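Ubiquitin-like-specific protease 2 (Saccharomyces cerevisiae, PDB 5LNB) removes SUMO from modified proteins as a cysteine protease of the C48 (Ulp1) family, its catalytic domain being contained in this chain. Local coordinates at residues I223-F226 against F227-P230; D55-T58 against K59-E63. All blocks are in the same frame, centred on the assembly; numbering follows the deposited sequence.

Contact 1 (I223-F226 against F227-P230); sequences IRKF and FENP
F226 turns an edge of its ring onto the face of F227, CD1 riding 3.5 Å above the centre of that ring with the planes 67° apart: a T-shaped pair between sequence neighbours. The far end of the F226 ring is taken up by P230, whose CB comes to 3.5 Å from F226 CE1 while its CA makes a CH-pi contact over one face. I223 lies alongside F227, with its CG2 3.9 Å from F227 CD2. With an alanine at F227, the edge of F226 is likely to lose its aromatic face, and a gap would open beside I223 CG2. On the polar side E228 splits its carboxylate: OE1 takes a weak bond from K225 NZ at 3.3 Å, and OE2 makes a long salt bridge of 3.6 Å with R224 NE. K225 reaches it by folding back at chi2 and chi3 (63° and 55°), but its amine's stronger partner is D257. Behind these side chains the backbone bonding changes. F227 N still bonds I223 O at 3.1 Å, but E228 N is shared between K225 O and, weakly, R224 O, and N229 N reaches back three residues to F226 O, before N229 OD1 caps E232 N of the next helix. This part of helix 215-228 packs against helix 51-67 through I223, R224 and F227, and against strands 112-119 and 122-129 through I223 and F226.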
loop_
_atom_site.group_PDB
_atom_site.type_symbol
_atom_site.label_atom_id
_atom_site.label_comp_id
_atom_site.label_asym_id
_atom_site.label_seq_id
_atom_site.Cartn_x
_atom_site.Cartn_y
_atom_site.Cartn_z
ATOM N N ILE A 223 -1.701 4.628 3.924
ATOM C CA ILE A 223 -0.490 4.697 3.113
ATOM C C ILE A 223 -0.263 6.120 2.628
ATOM O O ILE A 223 0.855 6.645 2.688
ATOM C CB ILE A 223 -0.573 3.698 1.943
ATOM C CG1 ILE A 223 -0.445 2.262 2.482
ATOM C CG2 ILE A 223 0.493 4.018 0.899
ATOM C CD1 ILE A 223 -0.648 1.168 1.467
ATOM N N ARG A 224 -1.322 6.773 2.155
ATOM C CA ARG A 224 -1.199 8.156 1.721
ATOM C C ARG A 224 -0.649 9.035 2.834
ATOM O O ARG A 224 0.258 9.843 2.610
ATOM C CB ARG A 224 -2.553 8.683 1.257
ATOM C CG ARG A 224 -2.513 10.156 0.892
ATOM C CD ARG A 224 -3.871 10.668 0.452
ATOM N NE ARG A 224 -3.796 12.073 0.080
ATOM C CZ ARG A 224 -4.854 12.833 -0.190
ATOM N NH1 ARG A 224 -6.078 12.326 -0.114
ATOM N NH2 ARG A 224 -4.688 14.105 -0.527
ATOM N N LYS A 225 -1.196 8.898 4.046
ATOM C CA LYS A 225 -0.718 9.713 5.158
ATOM C C LYS A 225 0.744 9.407 5.467
ATOM O O LYS A 225 1.545 10.318 5.690
ATOM C CB LYS A 225 -1.587 9.489 6.393
ATOM C CG LYS A 225 -1.099 10.215 7.640
ATOM C CD LYS A 225 -1.110 11.727 7.468
ATOM C CE LYS A 225 -2.492 12.222 7.048
ATOM N NZ LYS A 225 -2.615 13.710 7.149
ATOM N N PHE A 226 1.108 8.124 5.488
ATOM C CA PHE A 226 2.492 7.757 5.777
ATOM C C PHE A 226 3.462 8.492 4.855
ATOM O O PHE A 226 4.481 9.027 5.308
ATOM C CB PHE A 226 2.666 6.238 5.652
ATOM C CG PHE A 226 4.068 5.759 5.926
ATOM C CD1 PHE A 226 5.033 5.767 4.915
ATOM C CD2 PHE A 226 4.425 5.289 7.189
ATOM C CE1 PHE A 226 6.332 5.323 5.163
ATOM C CE2 PHE A 226 5.720 4.843 7.447
ATOM C CZ PHE A 226 6.681 4.859 6.433
ATOM N N PHE A 227 3.149 8.561 3.561
ATOM C CA PHE A 227 4.082 9.118 2.589
ATOM C C PHE A 227 3.944 10.622 2.395
ATOM O O PHE A 227 4.705 11.203 1.618
ATOM C CB PHE A 227 3.947 8.390 1.262
ATOM C CG PHE A 227 4.620 7.057 1.266
ATOM C CD1 PHE A 227 5.993 6.964 1.090
ATOM C CD2 PHE A 227 3.894 5.899 1.490
ATOM C CE1 PHE A 227 6.623 5.736 1.117
ATOM C CE2 PHE A 227 4.515 4.673 1.512
ATOM C CZ PHE A 227 5.884 4.587 1.333
ATOM N N GLU A 228 3.033 11.279 3.104
ATOM C CA GLU A 228 3.177 12.720 3.240
ATOM C C GLU A 228 4.321 13.084 4.187
ATOM O O GLU A 228 4.872 14.184 4.072
ATOM C CB GLU A 228 1.853 13.338 3.698
ATOM C CG GLU A 228 0.744 13.094 2.682
ATOM C CD GLU A 228 -0.627 13.605 3.116
ATOM O OE1 GLU A 228 -0.882 13.730 4.342
ATOM O OE2 GLU A 228 -1.453 13.879 2.210
ATOM N N ASN A 229 4.709 12.179 5.106
ATOM C CA ASN A 229 5.856 12.396 5.989
ATOM C C ASN A 229 6.209 11.092 6.702
ATOM O O ASN A 229 5.720 10.825 7.809
ATOM C CB ASN A 229 5.572 13.503 7.006
ATOM C CG ASN A 229 6.813 13.901 7.800
ATOM O OD1 ASN A 229 7.720 13.093 8.001
ATOM N ND2 ASN A 229 6.850 15.145 8.263
ATOM N N PRO A 230 7.053 10.252 6.096
ATOM C CA PRO A 230 7.329 8.929 6.678
ATOM C C PRO A 230 8.048 8.984 8.019
ATOM O O PRO A 230 7.656 8.286 8.960
ATOM C CB PRO A 230 8.190 8.257 5.603
ATOM C CG PRO A 230 7.776 8.941 4.329
ATOM C CD PRO A 230 7.569 10.368 4.722
#

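Contact 2 (D55-T58 against K59-E63); sequences DFFT and KFYIE
F56 O accepts F60 N at 2.7 Å, the shortest of four successive i to i+4 bonds across D55-I62, with E63 N to K59 O continuing the run; this is regular alpha-helix, part of helix 51-67 in the Ulp1-type catalytic domain. Y61 N follows on F57 O at 2.9 Å. Two aromatic pairs follow the same four-residue spacing. The F56 and F60 rings lie side by side, their planes 29° apart but slid so far that they barely overlap; both have CG anti to the backbone N, which sends the rings off the same side of the helix. F57 and Y61 make the second slid pair, with planes only 15° apart. L272 of helix 264-285 packs on F56 and F57, and L268 of that helix on Y61. On another side of the helix K59 NZ binds E63 OE2 at 3.1 Å from above the carboxylate plane, in a salt bridge extended at one end by D29 and at the other by R73. F57 CD1 links the two aromatic pairs at 4.2 Å from F60 CB, and within its own pair comes to 3.5 Å from Y61 CE2.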
loop_
_atom_site.group_PDB
_atom_site.type_symbol
_atom_site.label_atom_id
_atom_site.label_comp_id
_atom_site.label_asym_id
_atom_site.label_seq_id
_atom_site.Cartn_x
_atom_site.Cartn_y
_atom_site.Cartn_z
ATOM N N ASP A 55 -4.585 -0.929 -5.811
ATOM C CA ASP A 55 -3.222 -0.873 -6.350
ATOM C C ASP A 55 -2.990 0.421 -7.127
ATOM O O ASP A 55 -1.892 0.983 -7.082
ATOM C CB ASP A 55 -2.912 -2.107 -7.213
ATOM C CG ASP A 55 -2.792 -3.393 -6.382
ATOM O OD1 ASP A 55 -2.287 -3.325 -5.255
ATOM O OD2 ASP A 55 -3.216 -4.472 -6.838
ATOM N N PHE A 56 -4.012 0.929 -7.823
ATOM C CA PHE A 56 -3.841 2.207 -8.500
ATOM C C PHE A 56 -3.525 3.320 -7.509
ATOM O O PHE A 56 -2.591 4.104 -7.713
ATOM C CB PHE A 56 -5.079 2.579 -9.306
ATOM C CG PHE A 56 -5.003 3.967 -9.868
ATOM C CD1 PHE A 56 -4.210 4.234 -10.967
ATOM C CD2 PHE A 56 -5.685 5.015 -9.274
ATOM C CE1 PHE A 56 -4.127 5.513 -11.489
ATOM C CE2 PHE A 56 -5.594 6.296 -9.789
ATOM C CZ PHE A 56 -4.813 6.540 -10.897
ATOM N N PHE A 57 -4.296 3.412 -6.426
ATOM C CA PHE A 57 -4.146 4.554 -5.534
ATOM C C PHE A 57 -2.917 4.460 -4.639
ATOM O O PHE A 57 -2.318 5.493 -4.320
ATOM C CB PHE A 57 -5.402 4.721 -4.694
ATOM C CG PHE A 57 -6.419 5.605 -5.328
ATOM C CD1 PHE A 57 -6.115 6.932 -5.606
ATOM C CD2 PHE A 57 -7.679 5.125 -5.645
ATOM C CE1 PHE A 57 -7.058 7.777 -6.196
ATOM C CE2 PHE A 57 -8.632 5.969 -6.223
ATOM C CZ PHE A 57 -8.317 7.292 -6.495
ATOM N N THR A 58 -2.513 3.264 -4.210
ATOM C CA THR A 58 -1.252 3.184 -3.484
ATOM C C THR A 58 -0.111 3.667 -4.370
ATOM O O THR A 58 0.729 4.466 -3.941
ATOM C CB THR A 58 -0.990 1.756 -2.990
ATOM O OG1 THR A 58 -0.867 0.869 -4.110
ATOM C CG2 THR A 58 -2.123 1.281 -2.085
ATOM N N LYS A 59 -0.098 3.223 -5.626
ATOM C CA LYS A 59 0.846 3.748 -6.602
ATOM C C LYS A 59 0.681 5.254 -6.765
ATOM O O LYS A 59 1.663 6.005 -6.751
ATOM C CB LYS A 59 0.645 3.033 -7.933
ATOM C CG LYS A 59 1.568 3.485 -9.038
ATOM C CD LYS A 59 2.960 2.946 -8.825
ATOM C CE LYS A 59 3.802 3.057 -10.110
ATOM N NZ LYS A 59 5.263 2.996 -9.819
ATOM N N PHE A 60 -0.563 5.711 -6.912
ATOM C CA PHE A 60 -0.818 7.126 -7.153
ATOM C C PHE A 60 -0.235 7.999 -6.040
ATOM O O PHE A 60 0.487 8.970 -6.307
ATOM C CB PHE A 60 -2.324 7.347 -7.309
ATOM C CG PHE A 60 -2.694 8.759 -7.648
ATOM C CD1 PHE A 60 -2.628 9.212 -8.959
ATOM C CD2 PHE A 60 -3.097 9.638 -6.657
ATOM C CE1 PHE A 60 -2.967 10.513 -9.275
ATOM C CE2 PHE A 60 -3.436 10.943 -6.969
ATOM C CZ PHE A 60 -3.375 11.382 -8.282
ATOM N N TYR A 61 -0.521 7.665 -4.776
ATOM C CA TYR A 61 -0.091 8.531 -3.684
ATOM C C TYR A 61 1.388 8.387 -3.346
ATOM O O TYR A 61 1.973 9.321 -2.783
ATOM C CB TYR A 61 -0.950 8.283 -2.445
ATOM C CG TYR A 61 -2.343 8.829 -2.632
ATOM C CD1 TYR A 61 -2.538 10.175 -2.928
ATOM C CD2 TYR A 61 -3.460 7.999 -2.561
ATOM C CE1 TYR A 61 -3.810 10.683 -3.134
ATOM C CE2 TYR A 61 -4.737 8.501 -2.762
ATOM C CZ TYR A 61 -4.903 9.836 -3.046
ATOM O OH TYR A 61 -6.165 10.334 -3.232
ATOM N N ILE A 62 2.016 7.266 -3.693
ATOM C CA ILE A 62 3.458 7.176 -3.491
ATOM C C ILE A 62 4.201 7.961 -4.562
ATOM O O ILE A 62 5.207 8.621 -4.281
ATOM C CB ILE A 62 3.890 5.705 -3.441
ATOM C CG1 ILE A 62 3.379 5.073 -2.139
ATOM C CG2 ILE A 62 5.396 5.592 -3.542
ATOM C CD1 ILE A 62 3.687 3.601 -2.014
ATOM N N GLU A 63 3.703 7.928 -5.797
ATOM C CA GLU A 63 4.281 8.751 -6.850
ATOM C C GLU A 63 4.140 10.231 -6.526
ATOM O O GLU A 63 5.044 11.027 -6.805
ATOM C CB GLU A 63 3.618 8.419 -8.183
ATOM C CG GLU A 63 3.989 7.047 -8.711
ATOM C CD GLU A 63 5.410 7.002 -9.275
ATOM O OE1 GLU A 63 5.858 8.026 -9.843
ATOM O OE2 GLU A 63 6.079 5.945 -9.148
#

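How the contacts relate
From the N terminus the chain first enters contact 2, midway along helix 51-67, where each carbonyl closes only a single helical turn. It then runs through strands 76-78, 112-119, 122-129, 159-164 and 199-203 of the mixed sheet before contact 1 closes a turn in helix 215-228. The two are therefore in series, neither nested nor crossed, yet their centres lie about 11 Å apart. They meet directly: I223 CD1 touches T58 CG2, R224 packs on Y61, and F227 CD2 packs on I62 CG1. Helix 51-67 packs on both 215-228 and 264-285, F57 and Y61 touching each; contact 2 meets edge strand 76-78 directly, and contact 1 packs on strands 112-119 and 122-129.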